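Local coordinates for 1,4-dihydroxy-2-naphthoyl-CoA hydrolase (Escherichia coli, PDB 1VH5), which hydrolyses 1,4-dihydroxy-2-naphthoyl-CoA to 1,4-dihydroxy-2-naphthoate and CoA in menaquinone biosynthesis, and also cleaves a wide range of other acyl-CoA thioesters, at residues Asn90-Ala95 with Gly125-Ser130; Asp27-His32 with Glu97-Gly102. One frame throughout, in Å; residues are numbered along the deposited sequence.

Contact 1: residues Asn90-Ala95 with Gly125-Ser130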
loop_
_atom_site.group_PDB
_atom_site.type_symbol
_atom_site.label_atom_id
_atom_site.label_comp_id
_atom_site.label_asym_id
_atom_site.label_seq_id
_atom_site.Cartn_x
_atom_site.Cartn_y
_atom_site.Cartn_z
ATOM N N ASN A 90 6.884 -8.102 -2.095
ATOM C CA ASN A 90 8.015 -8.341 -1.236
ATOM C C ASN A 90 8.904 -7.119 -1.105
ATOM O O ASN A 90 9.287 -6.512 -2.120
ATOM C CB ASN A 90 8.825 -9.485 -1.793
ATOM C CG ASN A 90 9.693 -10.062 -0.802
ATOM O OD1 ASN A 90 10.724 -9.473 -0.476
ATOM N ND2 ASN A 90 9.261 -11.230 -0.222
ATOM N N HIS A 91 9.267 -6.771 0.131
ATOM C CA HIS A 91 10.121 -5.600 0.378
ATOM C C HIS A 91 11.551 -6.097 0.540
ATOM O O HIS A 91 11.887 -6.749 1.530
ATOM C CB HIS A 91 9.665 -4.935 1.695
ATOM C CG HIS A 91 8.239 -4.472 1.684
ATOM N ND1 HIS A 91 7.726 -3.646 0.704
ATOM C CD2 HIS A 91 7.229 -4.699 2.559
ATOM C CE1 HIS A 91 6.452 -3.403 0.958
ATOM N NE2 HIS A 91 6.133 -4.018 2.088
ATOM N N VAL A 92 12.388 -5.852 -0.464
ATOM C CA VAL A 92 13.735 -6.449 -0.469
ATOM C C VAL A 92 14.869 -5.530 -0.108
ATOM O O VAL A 92 15.935 -6.004 0.300
ATOM C CB VAL A 92 14.067 -7.222 -1.741
ATOM C CG1 VAL A 92 13.174 -8.459 -1.852
ATOM C CG2 VAL A 92 13.941 -6.352 -2.943
ATOM N N ARG A 93 14.660 -4.227 -0.253
ATOM C CA ARG A 93 15.679 -3.261 0.127
ATOM C C ARG A 93 15.000 -1.958 0.515
ATOM O O ARG A 93 14.012 -1.550 -0.107
ATOM C CB ARG A 93 16.632 -3.036 -1.050
ATOM C CG ARG A 93 17.717 -1.940 -0.825
ATOM C CD ARG A 93 18.583 -1.668 -2.054
ATOM N NE ARG A 93 19.509 -2.757 -2.358
ATOM C CZ ARG A 93 20.722 -2.881 -1.820
ATOM N NH1 ARG A 93 21.489 -3.906 -2.162
ATOM N NH2 ARG A 93 21.156 -1.996 -0.933
ATOM N N SER A 94 15.516 -1.308 1.549
ATOM C CA SER A 94 14.989 -0.011 1.965
ATOM C C SER A 94 15.457 1.097 1.056
ATOM O O SER A 94 16.413 0.936 0.284
ATOM C CB SER A 94 15.397 0.265 3.406
ATOM O OG SER A 94 16.808 0.429 3.484
ATOM N N ALA A 95 14.744 2.216 1.092
ATOM C CA ALA A 95 15.168 3.424 0.376
ATOM C C ALA A 95 15.004 4.601 1.343
ATOM O O ALA A 95 14.145 4.562 2.215
ATOM C CB ALA A 95 14.344 3.631 -0.869
ATOM N N GLY A 125 19.268 2.007 -9.243
ATOM C CA GLY A 125 18.812 0.884 -10.036
ATOM C C GLY A 125 18.674 -0.400 -9.233
ATOM O O GLY A 125 18.529 -1.485 -9.795
ATOM N N ARG A 126 18.739 -0.297 -7.906
ATOM C CA ARG A 126 18.589 -1.483 -7.054
ATOM C C ARG A 126 17.114 -1.773 -6.758
ATOM O O ARG A 126 16.334 -0.887 -6.413
ATOM C CB ARG A 126 19.353 -1.288 -5.756
ATOM C CG ARG A 126 20.784 -0.795 -6.027
ATOM C CD ARG A 126 21.576 -0.630 -4.773
ATOM N NE ARG A 126 21.081 0.487 -3.977
ATOM C CZ ARG A 126 21.762 1.078 -3.001
ATOM N NH1 ARG A 126 21.209 2.083 -2.350
ATOM N NH2 ARG A 126 22.987 0.661 -2.670
ATOM N N LEU A 127 16.743 -3.035 -6.894
ATOM C CA LEU A 127 15.379 -3.467 -6.602
ATOM C C LEU A 127 15.068 -3.280 -5.135
ATOM O O LEU A 127 15.813 -3.742 -4.267
ATOM C CB LEU A 127 15.231 -4.932 -6.961
ATOM C CG LEU A 127 13.833 -5.536 -6.799
ATOM C CD1 LEU A 127 12.847 -4.934 -7.797
ATOM C CD2 LEU A 127 13.917 -7.062 -6.921
ATOM N N CYS A 128 13.983 -2.579 -4.863
ATOM C CA CYS A 128 13.568 -2.383 -3.482
ATOM C C CYS A 128 12.266 -3.115 -3.156
ATOM O O CYS A 128 12.027 -3.473 -2.015
ATOM C CB CYS A 128 13.344 -0.894 -3.199
ATOM S SG CYS A 128 14.898 0.047 -3.237
ATOM N N CYS A 129 11.373 -3.263 -4.133
ATOM C CA CYS A 129 10.100 -3.930 -3.866
ATOM C C CYS A 129 9.672 -4.641 -5.165
ATOM O O CYS A 129 9.779 -4.068 -6.245
ATOM C CB CYS A 129 9.051 -2.890 -3.438
ATOM S SG CYS A 129 7.380 -3.546 -3.114
ATOM N N SER A 130 9.168 -5.876 -5.054
ATOM C CA SER A 130 8.639 -6.563 -6.222
ATOM C C SER A 130 7.191 -6.932 -5.916
ATOM O O SER A 130 6.911 -7.574 -4.904
ATOM C CB SER A 130 9.451 -7.830 -6.476
ATOM O OG SER A 130 8.867 -8.572 -7.544
HETATM O O HOH W 1 18.272 -4.878 -4.098
HETATM O O HOH W 2 17.941 2.314 -1.501
#

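Contact 2: residues Asp27-His32 with Glu97-Gly102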
loop_
_atom_site.group_PDB
_atom_site.type_symbol
_atom_site.label_atom_id
_atom_site.label_comp_id
_atom_site.label_asym_id
_atom_site.label_seq_id
_atom_site.Cartn_x
_atom_site.Cartn_y
_atom_site.Cartn_z
ATOM N N ASP A 27 2.831 12.953 -4.980
ATOM C CA ASP A 27 3.718 13.336 -6.096
ATOM C C ASP A 27 4.198 12.142 -6.896
ATOM O O ASP A 27 5.345 12.094 -7.314
ATOM C CB ASP A 27 4.927 14.153 -5.582
ATOM C CG ASP A 27 5.720 14.838 -6.692
ATOM O OD1 ASP A 27 6.969 14.897 -6.551
ATOM O OD2 ASP A 27 5.171 15.330 -7.705
ATOM N N ILE A 28 3.309 11.177 -7.084
ATOM C CA ILE A 28 3.595 10.127 -8.046
ATOM C C ILE A 28 3.499 10.730 -9.461
ATOM O O ILE A 28 2.490 11.390 -9.782
ATOM C CB ILE A 28 2.625 8.948 -7.810
ATOM C CG1 ILE A 28 2.996 8.261 -6.486
ATOM C CG2 ILE A 28 2.715 7.932 -8.944
ATOM C CD1 ILE A 28 1.905 7.286 -5.931
ATOM N N ARG A 29 4.529 10.495 -10.281
ATOM C CA ARG A 29 4.615 11.092 -11.611
ATOM C C ARG A 29 4.851 9.967 -12.613
ATOM O O ARG A 29 5.870 9.272 -12.554
ATOM C CB ARG A 29 5.815 12.053 -11.700
ATOM C CG ARG A 29 5.974 13.090 -10.611
ATOM C CD ARG A 29 6.922 14.226 -10.991
ATOM N NE ARG A 29 7.216 15.113 -9.866
ATOM C CZ ARG A 29 8.427 15.543 -9.512
ATOM N NH1 ARG A 29 8.558 16.352 -8.464
ATOM N NH2 ARG A 29 9.502 15.158 -10.186
ATOM N N PHE A 30 3.945 9.831 -13.578
ATOM C CA PHE A 30 4.223 8.946 -14.724
ATOM C C PHE A 30 5.326 9.545 -15.610
ATOM O O PHE A 30 5.295 10.735 -15.919
ATOM C CB PHE A 30 2.926 8.673 -15.518
ATOM C CG PHE A 30 1.979 7.808 -14.755
ATOM C CD1 PHE A 30 1.081 8.342 -13.824
ATOM C CD2 PHE A 30 2.032 6.444 -14.900
ATOM C CE1 PHE A 30 0.240 7.514 -13.066
ATOM C CE2 PHE A 30 1.229 5.608 -14.129
ATOM C CZ PHE A 30 0.312 6.134 -13.254
ATOM N N GLU A 31 6.294 8.723 -15.971
ATOM C CA GLU A 31 7.505 9.164 -16.666
ATOM C C GLU A 31 7.672 8.558 -18.040
ATOM O O GLU A 31 8.412 9.108 -18.874
ATOM C CB GLU A 31 8.732 8.735 -15.881
ATOM C CG GLU A 31 8.768 9.162 -14.435
ATOM C CD GLU A 31 9.661 10.352 -14.196
ATOM O OE1 GLU A 31 10.302 10.816 -15.157
ATOM O OE2 GLU A 31 9.734 10.806 -13.050
ATOM N N HIS A 32 7.119 7.370 -18.284
ATOM C CA HIS A 32 7.386 6.690 -19.538
ATOM C C HIS A 32 6.265 5.731 -19.875
ATOM O O HIS A 32 5.852 4.935 -19.015
ATOM C CB HIS A 32 8.732 5.957 -19.449
ATOM C CG HIS A 32 9.035 5.093 -20.629
ATOM N ND1 HIS A 32 9.428 5.619 -21.839
ATOM C CD2 HIS A 32 9.034 3.748 -20.786
ATOM C CE1 HIS A 32 9.632 4.632 -22.696
ATOM N NE2 HIS A 32 9.408 3.488 -22.077
ATOM N N GLU A 97 16.000 8.196 0.289
ATOM C CA GLU A 97 16.096 9.512 -0.351
ATOM C C GLU A 97 15.878 9.414 -1.846
ATOM O O GLU A 97 15.723 8.317 -2.401
ATOM C CB GLU A 97 17.430 10.167 -0.035
ATOM C CG GLU A 97 18.585 9.467 -0.715
ATOM C CD GLU A 97 19.933 9.717 -0.072
ATOM O OE1 GLU A 97 20.233 10.881 0.287
ATOM O OE2 GLU A 97 20.703 8.742 0.062
ATOM N N GLY A 98 15.814 10.572 -2.492
ATOM C CA GLY A 98 15.544 10.646 -3.907
ATOM C C GLY A 98 14.154 10.181 -4.274
ATOM O O GLY A 98 13.211 10.376 -3.519
ATOM N N ARG A 99 14.036 9.611 -5.467
ATOM C CA ARG A 99 12.764 9.109 -5.967
ATOM C C ARG A 99 12.961 7.665 -6.293
ATOM O O ARG A 99 14.028 7.284 -6.755
ATOM C CB ARG A 99 12.299 9.856 -7.217
ATOM C CG ARG A 99 12.063 11.358 -6.988
ATOM C CD ARG A 99 11.604 12.086 -8.237
ATOM N NE ARG A 99 10.259 11.695 -8.670
ATOM C CZ ARG A 99 9.146 12.203 -8.181
ATOM N NH1 ARG A 99 7.977 11.803 -8.641
ATOM N NH2 ARG A 99 9.189 13.139 -7.227
ATOM N N VAL A 100 11.931 6.867 -6.060
ATOM C CA VAL A 100 11.954 5.483 -6.543
ATOM C C VAL A 100 11.134 5.375 -7.803
ATOM O O VAL A 100 10.299 6.225 -8.067
ATOM C CB VAL A 100 11.420 4.466 -5.466
ATOM C CG1 VAL A 100 12.395 4.403 -4.304
ATOM C CG2 VAL A 100 9.988 4.780 -5.031
ATOM N N ARG A 101 11.441 4.352 -8.596
ATOM C CA ARG A 101 10.783 4.175 -9.892
ATOM C C ARG A 101 10.096 2.817 -9.984
ATOM O O ARG A 101 10.754 1.791 -9.805
ATOM C CB ARG A 101 11.797 4.316 -11.017
ATOM C CG ARG A 101 11.187 4.184 -12.444
ATOM C CD ARG A 101 12.262 4.218 -13.550
ATOM N NE ARG A 101 12.916 5.513 -13.547
ATOM C CZ ARG A 101 12.565 6.520 -14.323
ATOM N NH1 ARG A 101 13.185 7.690 -14.191
ATOM N NH2 ARG A 101 11.590 6.371 -15.211
ATOM N N GLY A 102 8.803 2.822 -10.269
ATOM C CA GLY A 102 8.107 1.577 -10.561
ATOM C C GLY A 102 8.048 1.316 -12.052
ATOM O O GLY A 102 7.741 2.228 -12.841
#

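Contact 1: residues Asn90-Ala95 with Gly125-Ser130
At the substrate-binding edge of this hotdog-fold thioesterase, His91, Val92, Arg93 and Ser94, all substrate-binding residues, are held against the start of strand 127-138. Asn90 and Ser130 form an antiparallel hydrogen-bonded pair, with Asn90 N to Ser130 O at 2.9 Å and Ser130 N to Asn90 O at 3.0 Å. His91 and Cys129 follow as a non-hydrogen-bonded pair, Cys129 SG lying oblique to the imidazole, 3.8 Å from His91 ND1. Past it the pairing gives way to a two-donor grip: Cys128 O takes Val92 N at 2.9 Å and Arg93 N at 3.3 Å, both from one face of its carbonyl plane. Val92 CG2 rests 3.9 Å from Leu127 CG.

Beyond, the guanidinium of Arg93 lies flat on that of Arg126, planes 7° apart. CD of Arg126 sits over the centre of the Arg93 group, whereas Arg93 NH2 is offset toward the rim of its partner. Both chains bend at chi3 (-71° in Arg93, -69° in Arg126), which turns the two flat ends into this stack. A water in the plane of the Arg93 guanidinium accepts from NE at 3.0 Å and donates to Leu127 O. Asp122 salt-bridges Arg126 NE, probably easing the meeting of like charges.

Cys128 and Cys129 form a classic beta bulge opposite Ile120 of strand 113-121. On the other side Asn90 pairs with a strand of the second subunit, whose Glu65, the inferred catalytic residue, hydrogen-bonds His91 NE2, so the contact ties strands 81-91 and 127-138 into a sheet that continues through the dimer interface.

Contact 2: residues Asp27-His32 with Glu97-Gly102
A salt-bridge network of Asp27, Arg29 and Arg99 joins the Schellman turn that ends helix 22-25 to the beginning of strand 99-106. Arg99 reaches Asp27 end-on with two nitrogens: NH1 gives a bond to the backbone Asp27 O at 3.0 Å, running nearly along the C=O axis, and NH2 meets Asp27 OD1 at 2.9 Å from above the carboxylate plane. A bend at chi3 (68°) in Arg99 turns its guanidinium onto that of Arg29. In the modelled conformer of Arg29, one of two, the groups stack with planes 10° apart and centres 3.7 Å apart, Arg99 NH2 lying over the centre of the Arg29 group.

In that conformer Asp27 serves both cations: its OD2 takes Arg29 NE on the syn side at 3.0 Å, and OD1 also forms a salt bridge with Arg29 NH1 at 2.9 Å, so one carboxylate probably balances both guanidinium groups. A leucine in place of Arg99 would probably leave Asp27 O and OD1 without these donors and one face of the Arg29 guanidinium without its stacking partner.

Farther along, Glu31 CB touches Arg101 NH2 at 3.8 Å, but their polar ends are engaged by strand 38-43: Glu31 OE2 bonds Thr41, which also receives Arg99 NE, and Arg101 salt-bridges Glu39. The side chains thus span strand 38-43, which pairs antiparallel with both 29-33 and 99-106, an arrangement that belongs to the curled antiparallel sheet wrapped around helix 57-74 in the hotdog fold.

How the contacts relate
Both contacts belong to one curled antiparallel sheet, and the chain passes directly from strand 81-91 of contact 1 to strand 99-106 of contact 2. They meet where Ala95 CB packs 4.0 Å from Val100 CG1. Contact 1 is partly buried, with Cys128 and Cys129 enclosed, and pairs neighbouring strands mainly through backbone bonds; contact 2 is a surface contact made by side chains reaching across an intervening strand. Each includes an arginine stack, that of contact 2 in one conformer of Arg29, where Asp27 bonds both members; in contact 1 Asp122 salt-bridges Arg126. Substrate-binding residues and the second subunit concern 90-95 with 125-130, while 27-32 with 97-102 lies away from both.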